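Local coordinates for 178aa long hypothetical molybdenum cofactor biosynthesis protein B (Sulfolobus tokodaii, PDB 3IWT) that probably binds molybdopterin or a precursor of it during molybdenum cofactor biosynthesis, as a hexameric member of the MogA/MoaB family, at residues 19-24 with 60-65; 68-73 with 101-106. All blocks are in the same frame, centred on the assembly; numbering follows the deposited sequence.

Contact 1: 19-24 with 60-65; sequences YVITIS and SLVPDD
Thr22 lies opposite Leu61 in the middle of a parallel strand pair, 19-23 with 60-62, whose short axes diverge by 21°. The zigzag usual for such pairs is complete: Ser60 N donates to Val20 O, Thr22 N to Ser60 O, Val62 N to Thr22 O and Ser24 N to Val62 O, the last at 2.8 Å. In this register Thr22 and Leu61 share one face of the sheet, while Ile21, Ile23, Ser60 and Val62 line the other.

Leu61 can be traced outward. Its CB stands 4.2 Å from Thr22 O; CG, held anti to the backbone N (chi1 166°), lets CD1 swing back over the neighbouring strand. There CD1 meets both Thr22 O and, at 3.6 Å, Thr22 CG2. Thr22 OG1 is instead hydrogen-bonded to Asp39 OD2.

On the other face Ile23 CG1 lies alongside Val62 CG2 at 4.0 Å. Ser60 OG approaches the Tyr19 ring at its edge, 3.7 Å from CE2, and a water 2.6 Å from Tyr19 OH and 2.9 Å from Ser60 OG joins the two hydroxyls. A second water, donating to Ile23 O and Asp64 OD1, closes the opposite end, where both segments leave the sheet.

In the fold, strand 55-62 is an edge strand of the chain's sheet, and 17-23 separates it from 84-88. Helix 66-77 covers the face of Ile21 and Ser60, and Leu61 on the other face touches Arg27 of helix 25-32.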
# COMPACT_ATOMS: atom_id res chain seq x y z
N TYR A 19 11.32 21.67 -17.86
CA TYR A 19 12.41 21.82 -16.92
C TYR A 19 13.18 20.49 -16.89
O TYR A 19 12.58 19.42 -16.74
CB TYR A 19 11.86 22.13 -15.53
CG TYR A 19 12.87 22.65 -14.54
CD1 TYR A 19 12.80 23.97 -14.10
CD2 TYR A 19 13.85 21.83 -14.03
CE1 TYR A 19 13.69 24.45 -13.15
CE2 TYR A 19 14.77 22.30 -13.11
CZ TYR A 19 14.67 23.62 -12.67
OH TYR A 19 15.55 24.08 -11.73
N VAL A 20 14.51 20.57 -17.00
CA VAL A 20 15.33 19.37 -17.16
C VAL A 20 16.18 19.16 -15.91
O VAL A 20 16.86 20.09 -15.47
CB VAL A 20 16.24 19.43 -18.41
CG1 VAL A 20 17.07 18.15 -18.56
CG2 VAL A 20 15.40 19.66 -19.67
N ILE A 21 16.17 17.95 -15.36
CA ILE A 21 16.94 17.66 -14.15
C ILE A 21 17.88 16.49 -14.39
O ILE A 21 17.46 15.39 -14.76
CB ILE A 21 16.03 17.36 -12.94
CG1 ILE A 21 15.05 18.51 -12.67
CG2 ILE A 21 16.88 17.05 -11.66
CD1 ILE A 21 14.02 18.18 -11.57
N THR A 22 19.17 16.71 -14.18
CA THR A 22 20.14 15.62 -14.35
C THR A 22 20.51 15.11 -12.97
O THR A 22 20.88 15.89 -12.11
CB THR A 22 21.37 16.08 -15.15
OG1 THR A 22 20.95 16.38 -16.48
CG2 THR A 22 22.47 14.99 -15.18
N ILE A 23 20.37 13.79 -12.77
CA ILE A 23 20.68 13.15 -11.49
C ILE A 23 21.93 12.29 -11.69
O ILE A 23 21.87 11.19 -12.26
CB ILE A 23 19.49 12.33 -10.96
CG1 ILE A 23 18.23 13.20 -10.91
CG2 ILE A 23 19.80 11.75 -9.62
CD1 ILE A 23 16.94 12.46 -10.58
N SER A 24 23.08 12.82 -11.25
CA SER A 24 24.40 12.20 -11.47
C SER A 24 25.37 12.66 -10.39
O SER A 24 25.76 13.83 -10.35
CB SER A 24 24.96 12.59 -12.84
OG SER A 24 26.30 12.11 -13.02
N SER A 60 18.67 21.77 -13.69
CA SER A 60 19.45 21.59 -12.48
C SER A 60 20.18 20.25 -12.50
O SER A 60 19.78 19.31 -13.21
CB SER A 60 18.57 21.71 -11.24
OG SER A 60 17.58 20.71 -11.23
N LEU A 61 21.27 20.18 -11.75
CA LEU A 61 22.08 18.99 -11.64
C LEU A 61 22.24 18.67 -10.18
O LEU A 61 22.62 19.53 -9.39
CB LEU A 61 23.43 19.21 -12.32
CG LEU A 61 24.56 18.20 -12.06
CD1 LEU A 61 24.18 16.86 -12.56
CD2 LEU A 61 25.89 18.68 -12.67
N VAL A 62 21.91 17.43 -9.82
CA VAL A 62 21.93 16.97 -8.42
C VAL A 62 22.54 15.57 -8.36
O VAL A 62 22.52 14.84 -9.37
CB VAL A 62 20.51 17.00 -7.78
CG1 VAL A 62 20.01 18.46 -7.62
CG2 VAL A 62 19.50 16.14 -8.57
N PRO A 63 23.08 15.17 -7.20
CA PRO A 63 23.57 13.81 -7.01
C PRO A 63 22.43 12.84 -6.59
O PRO A 63 21.27 13.28 -6.45
CB PRO A 63 24.57 13.97 -5.88
CG PRO A 63 23.95 14.97 -5.01
CD PRO A 63 23.21 15.94 -5.94
N ASP A 64 22.77 11.57 -6.36
CA ASP A 64 21.83 10.57 -5.84
C ASP A 64 21.60 10.76 -4.33
O ASP A 64 21.98 9.92 -3.51
CB ASP A 64 22.36 9.14 -6.06
CG ASP A 64 22.51 8.78 -7.52
OD1 ASP A 64 21.64 9.15 -8.34
OD2 ASP A 64 23.49 8.08 -7.84
N ASP A 65 20.92 11.84 -3.98
CA ASP A 65 20.67 12.19 -2.58
C ASP A 65 19.21 12.58 -2.50
O ASP A 65 18.77 13.43 -3.29
CB ASP A 65 21.56 13.34 -2.14
CG ASP A 65 21.22 13.83 -0.74
OD1 ASP A 65 21.64 13.20 0.23
OD2 ASP A 65 20.50 14.82 -0.59
O HOH W 1 15.55 22.26 -9.89
O HOH W 2 22.06 8.80 -11.06

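Contact 2: 68-73 with 101-106; sequences KILKAF and ETIRKL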
# COMPACT_ATOMS: atom_id res chain seq x y z
N LYS A 68 18.32 16.36 -1.90
CA LYS A 68 18.71 17.16 -3.06
C LYS A 68 17.82 16.92 -4.28
O LYS A 68 17.53 17.85 -5.03
CB LYS A 68 20.19 16.96 -3.40
CG LYS A 68 21.13 17.61 -2.36
CD LYS A 68 22.56 17.39 -2.75
CE LYS A 68 23.51 18.34 -2.11
NZ LYS A 68 23.46 18.37 -0.67
N ILE A 69 17.36 15.69 -4.45
CA ILE A 69 16.49 15.33 -5.56
C ILE A 69 15.10 15.93 -5.32
O ILE A 69 14.52 16.56 -6.22
CB ILE A 69 16.40 13.80 -5.73
CG1 ILE A 69 17.68 13.22 -6.35
CG2 ILE A 69 15.18 13.41 -6.57
CD1 ILE A 69 17.71 11.65 -6.28
N LEU A 70 14.59 15.82 -4.09
CA LEU A 70 13.32 16.46 -3.75
C LEU A 70 13.35 17.97 -3.98
O LEU A 70 12.44 18.53 -4.58
CB LEU A 70 12.93 16.18 -2.28
CG LEU A 70 12.55 14.76 -1.85
CD1 LEU A 70 12.49 14.65 -0.29
CD2 LEU A 70 11.22 14.34 -2.53
N LYS A 71 14.41 18.64 -3.53
CA LYS A 71 14.55 20.08 -3.72
C LYS A 71 14.59 20.47 -5.21
O LYS A 71 13.98 21.45 -5.60
CB LYS A 71 15.80 20.61 -3.05
CG LYS A 71 15.88 22.11 -3.16
CD LYS A 71 17.27 22.66 -2.97
CE LYS A 71 17.33 24.21 -3.31
NZ LYS A 71 16.07 24.94 -2.92
N ALA A 72 15.32 19.71 -6.02
CA ALA A 72 15.36 19.96 -7.49
C ALA A 72 13.95 19.87 -8.10
O ALA A 72 13.55 20.73 -8.87
CB ALA A 72 16.31 18.98 -8.20
N PHE A 73 13.18 18.87 -7.72
CA PHE A 73 11.81 18.73 -8.22
C PHE A 73 10.83 19.78 -7.71
O PHE A 73 10.04 20.29 -8.49
CB PHE A 73 11.28 17.31 -7.98
CG PHE A 73 11.74 16.32 -9.04
CD1 PHE A 73 12.97 15.69 -8.93
CD2 PHE A 73 10.93 16.00 -10.12
CE1 PHE A 73 13.41 14.77 -9.91
CE2 PHE A 73 11.35 15.07 -11.09
CZ PHE A 73 12.60 14.46 -10.97
N GLU A 101 11.99 5.90 -6.29
CA GLU A 101 11.54 5.71 -4.94
C GLU A 101 11.35 7.06 -4.24
O GLU A 101 10.54 7.19 -3.31
CB GLU A 101 12.56 4.89 -4.17
CG GLU A 101 12.72 3.46 -4.65
CD GLU A 101 13.34 3.32 -6.04
OE1 GLU A 101 14.27 4.10 -6.42
OE2 GLU A 101 12.86 2.40 -6.76
N THR A 102 12.10 8.07 -4.67
CA THR A 102 11.99 9.39 -4.11
C THR A 102 10.77 10.16 -4.70
O THR A 102 10.00 10.77 -3.95
CB THR A 102 13.29 10.19 -4.33
OG1 THR A 102 14.37 9.50 -3.70
CG2 THR A 102 13.17 11.60 -3.77
N ILE A 103 10.62 10.15 -6.02
CA ILE A 103 9.65 11.03 -6.67
C ILE A 103 8.29 10.41 -6.97
O ILE A 103 7.26 11.10 -6.92
CB ILE A 103 10.27 11.66 -7.96
CG1 ILE A 103 11.51 12.47 -7.57
CG2 ILE A 103 9.25 12.49 -8.77
CD1 ILE A 103 11.28 13.64 -6.61
N ARG A 104 8.27 9.11 -7.27
CA ARG A 104 7.04 8.49 -7.74
C ARG A 104 5.94 8.61 -6.72
O ARG A 104 4.77 8.74 -7.07
CB ARG A 104 7.29 7.00 -8.14
CG ARG A 104 6.09 6.32 -8.76
CD ARG A 104 6.50 5.00 -9.39
NE ARG A 104 7.03 4.13 -8.36
CZ ARG A 104 7.57 2.94 -8.62
NH1 ARG A 104 7.65 2.50 -9.85
NH2 ARG A 104 8.01 2.19 -7.64
N LYS A 105 6.33 8.64 -5.45
CA LYS A 105 5.42 8.77 -4.34
C LYS A 105 4.64 10.07 -4.35
O LYS A 105 3.51 10.12 -3.82
CB LYS A 105 6.18 8.68 -2.99
CG LYS A 105 6.37 7.31 -2.54
CD LYS A 105 7.07 7.23 -1.20
CE LYS A 105 8.37 6.40 -1.31
NZ LYS A 105 9.44 7.03 -0.40
N LEU A 106 5.25 11.11 -4.93
CA LEU A 106 4.69 12.45 -4.95
C LEU A 106 3.63 12.70 -6.03
O LEU A 106 2.95 13.73 -6.02
CB LEU A 106 5.80 13.46 -5.13
CG LEU A 106 6.99 13.30 -4.18
CD1 LEU A 106 7.88 14.51 -4.43
CD2 LEU A 106 6.63 13.16 -2.72
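Leu70 and Ile103 mark the closest backbone approach, their CA atoms 7.2 Å apart, as helix 66-77 faces segment 101-106, which carries the C-terminal part of helix 99-103. Everything that meets between them is apolar.

Ile103 is the central side chain. Its CG1 stands beside the backbone N, and a second bend (chi2 -61°) brings CD1 in over the Phe73 ring as well. CG1 makes a CH-pi contact with one face of that ring, 3.9 Å from the centroid and 15° off the normal, while CD1 settles 3.5 Å from Phe73 CD1. The same methyl also lies 3.9 Å from Ile69 CG2, so that it fills the angle between two residues one helical turn apart.

Leu70 works from the other flank. Its CD2 reaches Thr102 CG2 at 3.6 Å and Leu106 CD1 at 3.8 Å, the two leucine side chains meeting at about a right angle. Thr102 offers its methyl here, while its OG1 is hydrogen-bonded to Ile98 O. Leu70 and Leu106 also pack on Leu106 of the second subunit.

Phe73 and Ile103 both rest on Leu149 of strand 145-150, which makes this helix-to-helix packing over one face of a sheet, characteristic of the layered alpha/beta/alpha fold of the MogA/MoaB family.

In the fold
Contact 1 and contact 2 follow one another in series along the chain, the first closing before the second opens, and their centres lie 10 Å apart. Strand 55-62 runs through a short turn into helix 66-77, where Asp65 caps the helix by accepting from Lys68 N. The helix then folds back over the strands: Ala72 CB sits 3.7 Å from Ser60 OG, and Ile69 and Phe73, which carry contact 2, also touch Ile23 and Ile21 respectively. The pair illustrates how a layered alpha/beta domain is built, with contact 1 setting the sheet edge and contact 2 extending the helical layer upon it toward the second subunit of the hexamer.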